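Local structure of phosphoribosylaminoimidazole carboxylase, ATPase subunit (4DLK) at residues 12-17 / 75-80; 33-38 / 49-54; 99-104 / 269-274. The protein probably catalyses the ATP-dependent carboxylation of aminoimidazole ribonucleotide with bicarbonate to the N5-carboxylated form, a step of purine biosynthesis. All blocks are in the same frame, centred on the assembly; numbering follows the deposited sequence.

Contact 1: 12-17 / 75-80; sequences GIIGGG and YEFENI. With ATP (adenosine-5'-triphosphate), chain H; ATP (adenosine-5'-triphosphate), chain G.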
loop_
_atom_site.group_PDB
_atom_site.type_symbol
_atom_site.label_atom_id
_atom_site.label_comp_id
_atom_site.label_asym_id
_atom_site.label_seq_id
_atom_site.Cartn_x
_atom_site.Cartn_y
_atom_site.Cartn_z
ATOM N N GLY A 12 4.201 0.967 -18.601
ATOM C CA GLY A 12 3.112 1.528 -19.385
ATOM C C GLY A 12 1.862 0.699 -19.204
ATOM O O GLY A 12 1.912 -0.523 -19.255
ATOM N N ILE A 13 0.735 1.365 -18.997
ATOM C CA ILE A 13 -0.520 0.673 -18.745
ATOM C C ILE A 13 -1.567 1.101 -19.771
ATOM O O ILE A 13 -1.842 2.301 -19.924
ATOM C CB ILE A 13 -1.054 0.940 -17.313
ATOM C CG1 ILE A 13 -0.011 0.540 -16.258
ATOM C CG2 ILE A 13 -2.366 0.186 -17.085
ATOM C CD1 ILE A 13 -0.323 0.998 -14.837
ATOM N N ILE A 14 -2.130 0.114 -20.470
ATOM C CA ILE A 14 -3.247 0.337 -21.384
ATOM C C ILE A 14 -4.553 0.228 -20.603
ATOM O O ILE A 14 -4.952 -0.856 -20.187
ATOM C CB ILE A 14 -3.221 -0.623 -22.607
ATOM C CG1 ILE A 14 -1.919 -0.441 -23.405
ATOM C CG2 ILE A 14 -4.413 -0.362 -23.526
ATOM C CD1 ILE A 14 -1.594 -1.585 -24.344
ATOM N N GLY A 15 -5.196 1.375 -20.397
ATOM C CA GLY A 15 -6.417 1.477 -19.609
ATOM C C GLY A 15 -6.143 2.221 -18.314
ATOM O O GLY A 15 -5.261 1.833 -17.544
ATOM N N GLY A 16 -6.903 3.282 -18.063
ATOM C CA GLY A 16 -6.657 4.136 -16.902
ATOM C C GLY A 16 -7.675 4.075 -15.778
ATOM O O GLY A 16 -7.747 4.998 -14.969
ATOM N N GLY A 17 -8.455 2.997 -15.725
ATOM C CA GLY A 17 -9.461 2.809 -14.673
ATOM C C GLY A 17 -8.854 2.500 -13.308
ATOM O O GLY A 17 -7.637 2.595 -13.118
ATOM N N TYR A 75 -1.760 -4.149 -19.289
ATOM C CA TYR A 75 -3.096 -3.635 -19.598
ATOM C C TYR A 75 -4.080 -3.881 -18.443
ATOM O O TYR A 75 -3.908 -4.809 -17.660
ATOM C CB TYR A 75 -3.621 -4.306 -20.881
ATOM C CG TYR A 75 -3.722 -5.811 -20.747
ATOM C CD1 TYR A 75 -2.678 -6.641 -21.148
ATOM C CD2 TYR A 75 -4.845 -6.398 -20.162
ATOM C CE1 TYR A 75 -2.760 -8.021 -20.996
ATOM C CE2 TYR A 75 -4.932 -7.767 -19.999
ATOM C CZ TYR A 75 -3.894 -8.574 -20.414
ATOM O OH TYR A 75 -4.009 -9.936 -20.244
ATOM N N GLU A 76 -5.099 -3.034 -18.337
ATOM C CA GLU A 76 -6.303 -3.364 -17.570
ATOM C C GLU A 76 -7.474 -3.495 -18.544
ATOM O O GLU A 76 -8.463 -4.158 -18.249
ATOM C CB GLU A 76 -6.625 -2.300 -16.504
ATOM C CG GLU A 76 -6.990 -0.942 -17.086
ATOM C CD GLU A 76 -8.083 -0.191 -16.346
ATOM O OE1 GLU A 76 -8.194 -0.292 -15.098
ATOM O OE2 GLU A 76 -8.826 0.549 -17.029
ATOM N N PHE A 77 -7.354 -2.826 -19.690
ATOM C CA PHE A 77 -8.333 -2.902 -20.766
ATOM C C PHE A 77 -7.971 -4.094 -21.643
ATOM O O PHE A 77 -6.875 -4.148 -22.198
ATOM C CB PHE A 77 -8.318 -1.606 -21.582
ATOM C CG PHE A 77 -9.143 -1.665 -22.845
ATOM C CD1 PHE A 77 -8.536 -1.905 -24.077
ATOM C CD2 PHE A 77 -10.519 -1.480 -22.805
ATOM C CE1 PHE A 77 -9.290 -1.957 -25.242
ATOM C CE2 PHE A 77 -11.280 -1.530 -23.968
ATOM C CZ PHE A 77 -10.666 -1.762 -25.188
ATOM N N GLU A 78 -8.902 -5.036 -21.766
ATOM C CA GLU A 78 -8.628 -6.328 -22.398
ATOM C C GLU A 78 -8.949 -6.377 -23.889
ATOM O O GLU A 78 -8.419 -7.228 -24.606
ATOM C CB GLU A 78 -9.410 -7.435 -21.688
ATOM C CG GLU A 78 -8.979 -7.684 -20.253
ATOM C CD GLU A 78 -10.123 -8.184 -19.398
ATOM O OE1 GLU A 78 -10.210 -9.403 -19.178
ATOM O OE2 GLU A 78 -10.951 -7.358 -18.960
ATOM N N ASN A 79 -9.809 -5.473 -24.350
ATOM C CA ASN A 79 -10.339 -5.536 -25.710
ATOM C C ASN A 79 -9.412 -4.905 -26.750
ATOM O O ASN A 79 -9.867 -4.216 -27.661
ATOM C CB ASN A 79 -11.740 -4.903 -25.762
ATOM C CG ASN A 79 -12.571 -5.399 -26.933
ATOM O OD1 ASN A 79 -12.247 -6.403 -27.562
ATOM N ND2 ASN A 79 -13.659 -4.689 -27.230
ATOM N N ILE A 80 -8.109 -5.130 -26.595
ATOM C CA ILE A 80 -7.115 -4.666 -27.562
ATOM C C ILE A 80 -7.186 -5.554 -28.813
ATOM O O ILE A 80 -7.184 -6.777 -28.712
ATOM C CB ILE A 80 -5.687 -4.696 -26.960
ATOM C CG1 ILE A 80 -5.663 -3.986 -25.600
ATOM C CG2 ILE A 80 -4.683 -4.046 -27.909
ATOM C CD1 ILE A 80 -4.472 -4.335 -24.728
HETATM P PG ATP H . -18.876 4.072 -16.763
HETATM O O1G ATP H . -18.964 2.854 -17.644
HETATM O O2G ATP H . -19.218 5.346 -17.504
HETATM O O3G ATP H . -19.567 3.944 -15.423
HETATM P PB ATP H . -16.476 3.250 -15.422
HETATM O O1B ATP H . -15.875 4.067 -14.306
HETATM O O2B ATP H . -17.358 2.085 -15.063
HETATM O O3B ATP H . -17.299 4.233 -16.423
HETATM P PA ATP H . -15.285 1.493 -17.368
HETATM O O1A ATP H . -16.673 0.906 -17.431
HETATM O O2A ATP H . -14.135 0.559 -17.074
HETATM O O3A ATP H . -15.237 2.735 -16.329
HETATM O "O5'" ATP H . -14.957 2.210 -18.775
HETATM C "C5'" ATP H . -15.790 3.251 -19.291
HETATM C "C4'" ATP H . -16.400 2.822 -20.620
HETATM O "O4'" ATP H . -15.391 2.309 -21.500
HETATM C "C3'" ATP H . -17.427 1.708 -20.468
HETATM O "O3'" ATP H . -18.749 2.229 -20.298
HETATM C "C2'" ATP H . -17.284 0.890 -21.737
HETATM O "O2'" ATP H . -18.175 1.365 -22.753
HETATM C "C1'" ATP H . -15.856 1.143 -22.196
HETATM N N9 ATP H . -14.997 -0.038 -21.899
HETATM C C8 ATP H . -14.088 -0.136 -20.905
HETATM N N7 ATP H . -13.470 -1.348 -20.915
HETATM C C5 ATP H . -13.986 -2.054 -21.941
HETATM C C6 ATP H . -13.787 -3.410 -22.525
HETATM N N6 ATP H . -12.886 -4.280 -21.998
HETATM N N1 ATP H . -14.536 -3.751 -23.602
HETATM C C2 ATP H . -15.438 -2.904 -24.141
HETATM N N3 ATP H . -15.669 -1.665 -23.663
HETATM C C4 ATP H . -14.991 -1.187 -22.587
HETATM P PG ATP G . -16.793 -8.984 -12.031
HETATM O O1G ATP G . -17.444 -8.012 -12.993
HETATM O O2G ATP G . -17.497 -9.124 -10.702
HETATM O O3G ATP G . -16.390 -10.311 -12.639
HETATM P PB ATP G . -14.511 -7.382 -12.599
HETATM O O1B ATP G . -13.109 -7.199 -12.052
HETATM O O2B ATP G . -14.698 -7.936 -14.000
HETATM O O3B ATP G . -15.390 -8.282 -11.594
HETATM P PA ATP G . -14.551 -4.528 -12.563
HETATM O O1A ATP G . -13.636 -4.346 -11.376
HETATM O O2A ATP G . -15.651 -3.534 -12.847
HETATM O O3A ATP G . -15.280 -5.973 -12.516
HETATM O "O5'" ATP G . -13.638 -4.665 -13.869
HETATM C "C5'" ATP G . -12.920 -3.550 -14.376
HETATM C "C4'" ATP G . -12.500 -3.992 -15.762
HETATM O "O4'" ATP G . -13.654 -4.167 -16.587
HETATM C "C3'" ATP G . -11.599 -2.981 -16.442
HETATM O "O3'" ATP G . -10.496 -3.733 -16.964
HETATM C "C2'" ATP G . -12.448 -2.406 -17.559
HETATM O "O2'" ATP G . -11.647 -2.069 -18.697
HETATM C "C1'" ATP G . -13.405 -3.559 -17.855
HETATM N N9 ATP G . -14.670 -3.155 -18.526
HETATM C C8 ATP G . -15.368 -2.012 -18.334
HETATM N N7 ATP G . -16.476 -1.979 -19.122
HETATM C C5 ATP G . -16.502 -3.121 -19.836
HETATM C C6 ATP G . -17.393 -3.729 -20.857
HETATM N N6 ATP G . -18.505 -3.076 -21.272
HETATM N N1 ATP G . -17.060 -4.948 -21.354
HETATM C C2 ATP G . -15.953 -5.604 -20.948
HETATM N N3 ATP G . -15.100 -5.110 -20.025
HETATM C C4 ATP G . -15.312 -3.897 -19.440
#

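Contact 2: 33-38 / 49-54; sequences KIAVLD and ADIEIV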
loop_
_atom_site.group_PDB
_atom_site.type_symbol
_atom_site.label_atom_id
_atom_site.label_comp_id
_atom_site.label_asym_id
_atom_site.label_seq_id
_atom_site.Cartn_x
_atom_site.Cartn_y
_atom_site.Cartn_z
ATOM N N LYS A 33 8.355 4.306 -12.504
ATOM C CA LYS A 33 7.595 5.378 -13.148
ATOM C C LYS A 33 6.416 4.760 -13.900
ATOM O O LYS A 33 6.452 3.584 -14.257
ATOM C CB LYS A 33 8.481 6.165 -14.110
ATOM C CG LYS A 33 9.639 6.903 -13.447
ATOM C CD LYS A 33 10.157 7.989 -14.386
ATOM C CE LYS A 33 9.193 9.168 -14.418
ATOM N NZ LYS A 33 9.153 9.875 -15.737
ATOM N N ILE A 34 5.367 5.545 -14.127
ATOM C CA ILE A 34 4.150 5.022 -14.745
ATOM C C ILE A 34 3.707 5.891 -15.915
ATOM O O ILE A 34 3.607 7.111 -15.783
ATOM C CB ILE A 34 2.991 4.901 -13.717
ATOM C CG1 ILE A 34 3.357 3.959 -12.549
ATOM C CG2 ILE A 34 1.681 4.496 -14.397
ATOM C CD1 ILE A 34 3.483 2.492 -12.916
ATOM N N ALA A 35 3.464 5.255 -17.062
ATOM C CA ALA A 35 2.761 5.905 -18.168
ATOM C C ALA A 35 1.430 5.201 -18.410
ATOM O O ALA A 35 1.312 3.987 -18.232
ATOM C CB ALA A 35 3.613 5.919 -19.428
ATOM N N VAL A 36 0.416 5.968 -18.794
ATOM C CA VAL A 36 -0.906 5.406 -19.027
ATOM C C VAL A 36 -1.556 5.943 -20.304
ATOM O O VAL A 36 -1.452 7.136 -20.621
ATOM C CB VAL A 36 -1.837 5.606 -17.806
ATOM C CG1 VAL A 36 -2.088 7.087 -17.522
ATOM C CG2 VAL A 36 -3.152 4.858 -17.992
ATOM N N LEU A 37 -2.223 5.043 -21.022
ATOM C CA LEU A 37 -3.083 5.401 -22.144
ATOM C C LEU A 37 -4.541 5.143 -21.761
ATOM O O LEU A 37 -4.879 4.068 -21.277
ATOM C CB LEU A 37 -2.699 4.595 -23.389
ATOM C CG LEU A 37 -3.465 4.849 -24.694
ATOM C CD1 LEU A 37 -2.571 4.558 -25.894
ATOM C CD2 LEU A 37 -4.740 4.015 -24.751
ATOM N N ASP A 38 -5.393 6.141 -21.988
ATOM C CA ASP A 38 -6.829 6.060 -21.692
ATOM C C ASP A 38 -7.529 7.092 -22.589
ATOM O O ASP A 38 -6.960 8.149 -22.841
ATOM C CB ASP A 38 -7.074 6.400 -20.216
ATOM C CG ASP A 38 -8.514 6.147 -19.772
ATOM O OD1 ASP A 38 -9.387 7.014 -19.985
ATOM O OD2 ASP A 38 -8.769 5.080 -19.178
ATOM N N ALA A 49 -0.127 8.621 -12.469
ATOM C CA ALA A 49 0.881 8.414 -13.516
ATOM C C ALA A 49 1.818 9.605 -13.712
ATOM O O ALA A 49 1.424 10.737 -13.505
ATOM C CB ALA A 49 0.199 8.084 -14.836
ATOM N N ASP A 50 3.047 9.327 -14.145
ATOM C CA ASP A 50 4.003 10.364 -14.535
ATOM C C ASP A 50 3.701 10.923 -15.927
ATOM O O ASP A 50 3.908 12.109 -16.186
ATOM C CB ASP A 50 5.423 9.797 -14.501
ATOM C CG ASP A 50 5.814 9.300 -13.121
ATOM O OD1 ASP A 50 6.192 10.146 -12.279
ATOM O OD2 ASP A 50 5.727 8.075 -12.865
ATOM N N ILE A 51 3.215 10.057 -16.817
ATOM C CA ILE A 51 2.902 10.431 -18.201
ATOM C C ILE A 51 1.505 9.925 -18.555
ATOM O O ILE A 51 1.160 8.792 -18.229
ATOM C CB ILE A 51 3.934 9.836 -19.188
ATOM C CG1 ILE A 51 5.332 10.409 -18.924
ATOM C CG2 ILE A 51 3.519 10.087 -20.635
ATOM C CD1 ILE A 51 6.459 9.402 -19.073
ATOM N N GLU A 52 0.716 10.768 -19.224
ATOM C CA GLU A 52 -0.650 10.435 -19.623
ATOM C C GLU A 52 -0.823 10.637 -21.131
ATOM O O GLU A 52 -0.504 11.704 -21.656
ATOM C CB GLU A 52 -1.635 11.317 -18.845
ATOM C CG GLU A 52 -3.105 11.190 -19.237
ATOM C CD GLU A 52 -3.965 12.288 -18.619
ATOM O OE1 GLU A 52 -5.188 12.090 -18.471
ATOM O OE2 GLU A 52 -3.419 13.355 -18.256
ATOM N N ILE A 53 -1.308 9.609 -21.823
ATOM C CA ILE A 53 -1.614 9.713 -23.256
ATOM C C ILE A 53 -3.115 9.540 -23.446
ATOM O O ILE A 53 -3.657 8.476 -23.142
ATOM C CB ILE A 53 -0.854 8.650 -24.087
ATOM C CG1 ILE A 53 0.657 8.865 -23.977
ATOM C CG2 ILE A 53 -1.292 8.672 -25.548
ATOM C CD1 ILE A 53 1.473 7.645 -24.341
ATOM N N VAL A 54 -3.780 10.591 -23.928
ATOM C CA VAL A 54 -5.230 10.560 -24.155
ATOM C C VAL A 54 -5.529 10.129 -25.592
ATOM O O VAL A 54 -5.284 10.892 -26.536
ATOM C CB VAL A 54 -5.902 11.920 -23.849
ATOM C CG1 VAL A 54 -7.415 11.827 -24.019
ATOM C CG2 VAL A 54 -5.571 12.390 -22.438
#

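Contact 3: 99-104 / 269-274; sequences QLLSKT and LAPRPH. With ATP (adenosine-5'-triphosphate), chain G.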
loop_
_atom_site.group_PDB
_atom_site.type_symbol
_atom_site.label_atom_id
_atom_site.label_comp_id
_atom_site.label_asym_id
_atom_site.label_seq_id
_atom_site.Cartn_x
_atom_site.Cartn_y
_atom_site.Cartn_z
ATOM N N GLN A 99 -1.707 -14.531 -26.370
ATOM C CA GLN A 99 -2.405 -15.808 -26.482
ATOM C C GLN A 99 -3.507 -15.982 -25.435
ATOM O O GLN A 99 -4.622 -16.394 -25.773
ATOM C CB GLN A 99 -1.417 -16.977 -26.456
ATOM C CG GLN A 99 -0.500 -17.026 -27.676
ATOM C CD GLN A 99 0.153 -18.383 -27.886
ATOM O OE1 GLN A 99 -0.409 -19.424 -27.527
ATOM N NE2 GLN A 99 1.340 -18.381 -28.492
ATOM N N LEU A 100 -3.203 -15.653 -24.181
ATOM C CA LEU A 100 -4.191 -15.764 -23.114
ATOM C C LEU A 100 -5.363 -14.812 -23.344
ATOM O O LEU A 100 -6.523 -15.203 -23.235
ATOM C CB LEU A 100 -3.551 -15.538 -21.740
ATOM C CG LEU A 100 -4.439 -15.839 -20.531
ATOM C CD1 LEU A 100 -5.198 -17.148 -20.699
ATOM C CD2 LEU A 100 -3.593 -15.879 -19.271
ATOM N N LEU A 101 -5.042 -13.571 -23.688
ATOM C CA LEU A 101 -6.034 -12.551 -24.002
ATOM C C LEU A 101 -7.023 -13.018 -25.086
ATOM O O LEU A 101 -8.230 -12.818 -24.950
ATOM C CB LEU A 101 -5.315 -11.266 -24.424
ATOM C CG LEU A 101 -5.860 -9.863 -24.130
ATOM C CD1 LEU A 101 -6.573 -9.761 -22.785
ATOM C CD2 LEU A 101 -4.719 -8.858 -24.220
ATOM N N SER A 102 -6.511 -13.667 -26.135
ATOM C CA SER A 102 -7.352 -14.143 -27.238
ATOM C C SER A 102 -8.291 -15.281 -26.824
ATOM O O SER A 102 -9.392 -15.409 -27.362
ATOM C CB SER A 102 -6.505 -14.556 -28.445
ATOM O OG SER A 102 -5.880 -15.815 -28.252
ATOM N N LYS A 103 -7.862 -16.091 -25.860
ATOM C CA LYS A 103 -8.698 -17.178 -25.348
ATOM C C LYS A 103 -9.823 -16.671 -24.437
ATOM O O LYS A 103 -10.942 -17.177 -24.500
ATOM C CB LYS A 103 -7.846 -18.227 -24.627
ATOM C CG LYS A 103 -6.899 -18.987 -25.552
ATOM C CD LYS A 103 -5.790 -19.685 -24.780
ATOM C CE LYS A 103 -4.732 -20.234 -25.723
ATOM N NZ LYS A 103 -3.663 -20.964 -24.984
ATOM N N THR A 104 -9.526 -15.670 -23.607
ATOM C CA THR A 104 -10.482 -15.173 -22.607
ATOM C C THR A 104 -11.515 -14.180 -23.156
ATOM O O THR A 104 -12.445 -13.806 -22.452
ATOM C CB THR A 104 -9.767 -14.494 -21.422
ATOM O OG1 THR A 104 -9.065 -13.337 -21.888
ATOM C CG2 THR A 104 -8.793 -15.449 -20.744
ATOM N N LEU A 269 -12.674 -16.568 -16.853
ATOM C CA LEU A 269 -11.317 -16.144 -16.532
ATOM C C LEU A 269 -11.123 -14.672 -16.841
ATOM O O LEU A 269 -11.673 -14.163 -17.810
ATOM C CB LEU A 269 -10.311 -16.951 -17.354
ATOM C CG LEU A 269 -10.391 -18.476 -17.251
ATOM C CD1 LEU A 269 -9.426 -19.122 -18.234
ATOM C CD2 LEU A 269 -10.106 -18.923 -15.825
ATOM N N ALA A 270 -10.318 -13.995 -16.032
ATOM C CA ALA A 270 -9.891 -12.640 -16.364
ATOM C C ALA A 270 -8.365 -12.531 -16.263
ATOM O O ALA A 270 -7.800 -12.743 -15.185
ATOM C CB ALA A 270 -10.592 -11.622 -15.466
ATOM N N PRO A 271 -7.687 -12.215 -17.388
ATOM C CA PRO A 271 -6.226 -12.101 -17.419
ATOM C C PRO A 271 -5.725 -10.729 -16.934
ATOM O O PRO A 271 -5.048 -10.007 -17.674
ATOM C CB PRO A 271 -5.900 -12.318 -18.904
ATOM C CG PRO A 271 -7.082 -11.739 -19.607
ATOM C CD PRO A 271 -8.277 -11.975 -18.722
ATOM N N ARG A 272 -6.059 -10.398 -15.687
ATOM C CA ARG A 272 -5.786 -9.091 -15.083
ATOM C C ARG A 272 -6.171 -9.149 -13.602
ATOM O O ARG A 272 -6.903 -10.051 -13.189
ATOM C CB ARG A 272 -6.621 -7.987 -15.764
ATOM C CG ARG A 272 -8.119 -8.289 -15.811
ATOM C CD ARG A 272 -8.947 -7.032 -16.051
ATOM N NE ARG A 272 -10.355 -7.333 -16.315
ATOM C CZ ARG A 272 -11.278 -7.529 -15.376
ATOM N NH1 ARG A 272 -10.951 -7.480 -14.085
ATOM N NH2 ARG A 272 -12.534 -7.784 -15.728
ATOM N N PRO A 273 -5.708 -8.174 -12.802
ATOM C CA PRO A 273 -6.296 -8.042 -11.474
ATOM C C PRO A 273 -7.807 -7.876 -11.608
ATOM O O PRO A 273 -8.292 -7.376 -12.630
ATOM C CB PRO A 273 -5.644 -6.771 -10.931
ATOM C CG PRO A 273 -4.311 -6.743 -11.601
ATOM C CD PRO A 273 -4.578 -7.247 -12.999
ATOM N N HIS A 274 -8.525 -8.308 -10.580
ATOM C CA HIS A 274 -9.974 -8.466 -10.620
ATOM C C HIS A 274 -10.582 -7.906 -9.360
ATOM O O HIS A 274 -9.941 -7.899 -8.313
ATOM C CB HIS A 274 -10.281 -9.958 -10.744
ATOM C CG HIS A 274 -11.728 -10.274 -10.998
ATOM N ND1 HIS A 274 -12.572 -10.633 -10.015
ATOM C CD2 HIS A 274 -12.471 -10.285 -12.179
ATOM C CE1 HIS A 274 -13.799 -10.844 -10.530
ATOM N NE2 HIS A 274 -13.732 -10.638 -11.857
HETATM P PG ATP G . -16.793 -8.984 -12.031
HETATM O O1G ATP G . -17.444 -8.012 -12.993
HETATM O O2G ATP G . -17.497 -9.124 -10.702
HETATM O O3G ATP G . -16.390 -10.311 -12.639
HETATM P PB ATP G . -14.511 -7.382 -12.599
HETATM O O1B ATP G . -13.109 -7.199 -12.052
HETATM O O2B ATP G . -14.698 -7.936 -14.000
HETATM O O3B ATP G . -15.390 -8.282 -11.594
HETATM P PA ATP G . -14.551 -4.528 -12.563
HETATM O O1A ATP G . -13.636 -4.346 -11.376
HETATM O O2A ATP G . -15.651 -3.534 -12.847
HETATM O O3A ATP G . -15.280 -5.973 -12.516
HETATM O "O5'" ATP G . -13.638 -4.665 -13.869
HETATM C "C5'" ATP G . -12.920 -3.550 -14.376
HETATM C "C4'" ATP G . -12.500 -3.992 -15.762
HETATM O "O4'" ATP G . -13.654 -4.167 -16.587
HETATM C "C3'" ATP G . -11.599 -2.981 -16.442
HETATM O "O3'" ATP G . -10.496 -3.733 -16.964
HETATM C "C2'" ATP G . -12.448 -2.406 -17.559
HETATM O "O2'" ATP G . -11.647 -2.069 -18.697
HETATM C "C1'" ATP G . -13.405 -3.559 -17.855
HETATM N N9 ATP G . -14.670 -3.155 -18.526
HETATM C C8 ATP G . -15.368 -2.012 -18.334
HETATM N N7 ATP G . -16.476 -1.979 -19.122
HETATM C C5 ATP G . -16.502 -3.121 -19.836
HETATM C C6 ATP G . -17.393 -3.729 -20.857
HETATM N N6 ATP G . -18.505 -3.076 -21.272
HETATM N N1 ATP G . -17.060 -4.948 -21.354
HETATM C C2 ATP G . -15.953 -5.604 -20.948
HETATM N N3 ATP G . -15.100 -5.110 -20.025
HETATM C C4 ATP G . -15.312 -3.897 -19.440
#

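Contact 1: 12-17 / 75-80
Two consecutive amides, Glu76 N and Phe77 N, converge on Ile14 O, at 2.9 Å and 3.1 Å from that oxygen. They come from opposite faces of the carbonyl plane, both somewhat tilted from it, and the Phe77 bond is almost straight (175° at the hydrogen). Tyr75 CA adds a CA-H...O contact to the same oxygen where Ile14 and Tyr75 form a parallel bridge.

The side-chain polar contact belongs to Glu76. Its CG stands between the backbone N and the carbonyl carbon (chi1 65°), and a bend at chi2 carries the carboxylate across the glycine turn. Gly17 N donates to Glu76 OE2 at 2.8 Å, from above the carboxylate plane, while Glu76 OE1 accepts from Gly20 N in the first turn of helix 18-29. The fit is close, with Glu76 CG 3.3 Å from Gly15 O.

Apolar packing lies on the other side of this junction. Ile14 and Ile80 pass at a slant, CD1 to CD1 at 4.0 Å, and Ile14 also rests on Ile63 and Leu66 of helix 60-68.

Aromatic contact faces the ligands. Phe77 turns an edge to the adenine face of the chain H ATP, Phe77 CE2 lying 3.4 Å from its C5. Asn79 N sits above a face of the ring, 3.6 Å from its plane, and Asn79 CB touches the adenine at N1. The chain G ATP sets its ribose beside the main chain of Glu76 and Phe77.

A strand, a glycine turn with Gly17 as N-cap, and a helix, flanked by the loop after the neighbouring parallel strand, are consistent with the strand-turn-helix of a Rossmann-like preATP-grasp domain, here lined by ATP at Glu76, Phe77 and Asn79.

Contact 2: 33-38 / 49-54
The carboxylate of Asp50 is covered on one face by Lys33, whose CE stands 3.6 Å from Asp50 CG, almost directly above the plane. At the edge, Ile34 N reaches Asp50 OD2 at 2.9 Å, using the anti lone pair that points away from OD1. The lysine crosses the aspartate at about a right angle, and its bends at chi3 and chi4 leave NZ 4.6 Å from Asp50 OD1, too far for a salt bridge; the ionic partner of OD2 is Lys28 of helix 18-29.

Beyond this corner the two strands run parallel, 12° apart in direction. Ile34 O opens the ladder by taking two donors, Asp50 N at 2.8 Å and Ile51 N. Val36 N to Ile51 O, Ile53 N to Val36 O and Asp38 N to Ile53 O continue it.

Ala35, Leu37, Ile51 and Ile53 share one face, with helix 60-68 against it, and Ala35 CB meets Ile51 CB at 3.9 Å. On the other face Val36 CG1, placed between its backbone N and carbonyl carbon (chi1 63°), reaches Ala49 CB at 3.7 Å. Asp38 and Glu52 also lie there, and their carboxylates are held by backbone amides: Asp38 by those of Gly16 and Thr40, Glu52 by that of Asn42.

Strand 51-54 is outermost in the parallel Rossmann-like sheet within this chain. Main-chain bonds dominate its pairing, and Asp50 extends them by one rung: its side chain accepts the amide of Ile34 that the turning backbone of 49-50 does not, its charge probably balanced by the two lysines nearby.

Contact 3: 99-104 / 269-274
Pro271 packs against Leu100, Leu101 and Thr104 of helix 99-104, at the point where strand 264-270 of the ATP-grasp domain ends in an inverse gamma turn centred on this proline. The contact thus joins the ATP-grasp domain to a helix of the preATP-grasp range, without a hydrogen bond between the two segments.

The three touching helix residues each offer a different part of the side chain. Leu100, with CG anti to its own N (chi1 -171°), brings CG to Pro271 CB at 4.1 Å. Leu101 has an unusual first torsion of -147°, away from a staggered value, and crosses the proline at about a right angle, with CD1 3.8 Å from Pro271 CG. Thr104 points OG1 at the same Pro271 CG, 3.4 Å away, while that hydroxyl donates to Leu101 O three residues earlier, from above the carbonyl plane. The methyl CG2 of Thr104 turns to Leu269 CB at 4.0 Å.

Past the turn the chain enters the pocket of the chain G ATP, where the nucleotide probably occupies the site of the ribonucleotide substrate. Arg272 stretches straight from CG to NE and lays its guanidinium between Ala270 CB over one face and the ribose C4' over the other. NH2 bonds O2B of the beta phosphate at 2.8 Å, O2B lying in the guanidinium plane, and NH1 donates to O1B; NE pairs with Glu78. His274 carries O1B over one face of its ring, and Ser276 OG holds its ND1, which fixes the ring's turn while NE2 donates a hydrogen bond to O3G of the gamma phosphate.

NH1 of Arg272 is shared: besides O1B it donates to Pro273 O at 3.0 Å, the oxygen lying close to the guanidinium plane.

Contacts 1 and 2 belong to one parallel sheet, in which strands 10-14 and 33-38 are neighbours; Gly16 N to Asp38 OD2 ties them at the ligand-facing ends. Contact 1 is buried and contact 2, on the outermost strand, only partly so. Contact 3 is buried too, nearer the centre of the chain, and makes no touch with contact 2. It meets contact 1 through the Glu78-Arg272 salt bridge, and both reach the chain G ATP. Their chemistry follows position: regular strand pairing in 33-38/49-54, amides gathered on one carbonyl and one carboxylate in 12-17/75-80, and largely apolar packing of a proline on a helix, next to phosphate-binding side chains, in 99-104/269-274.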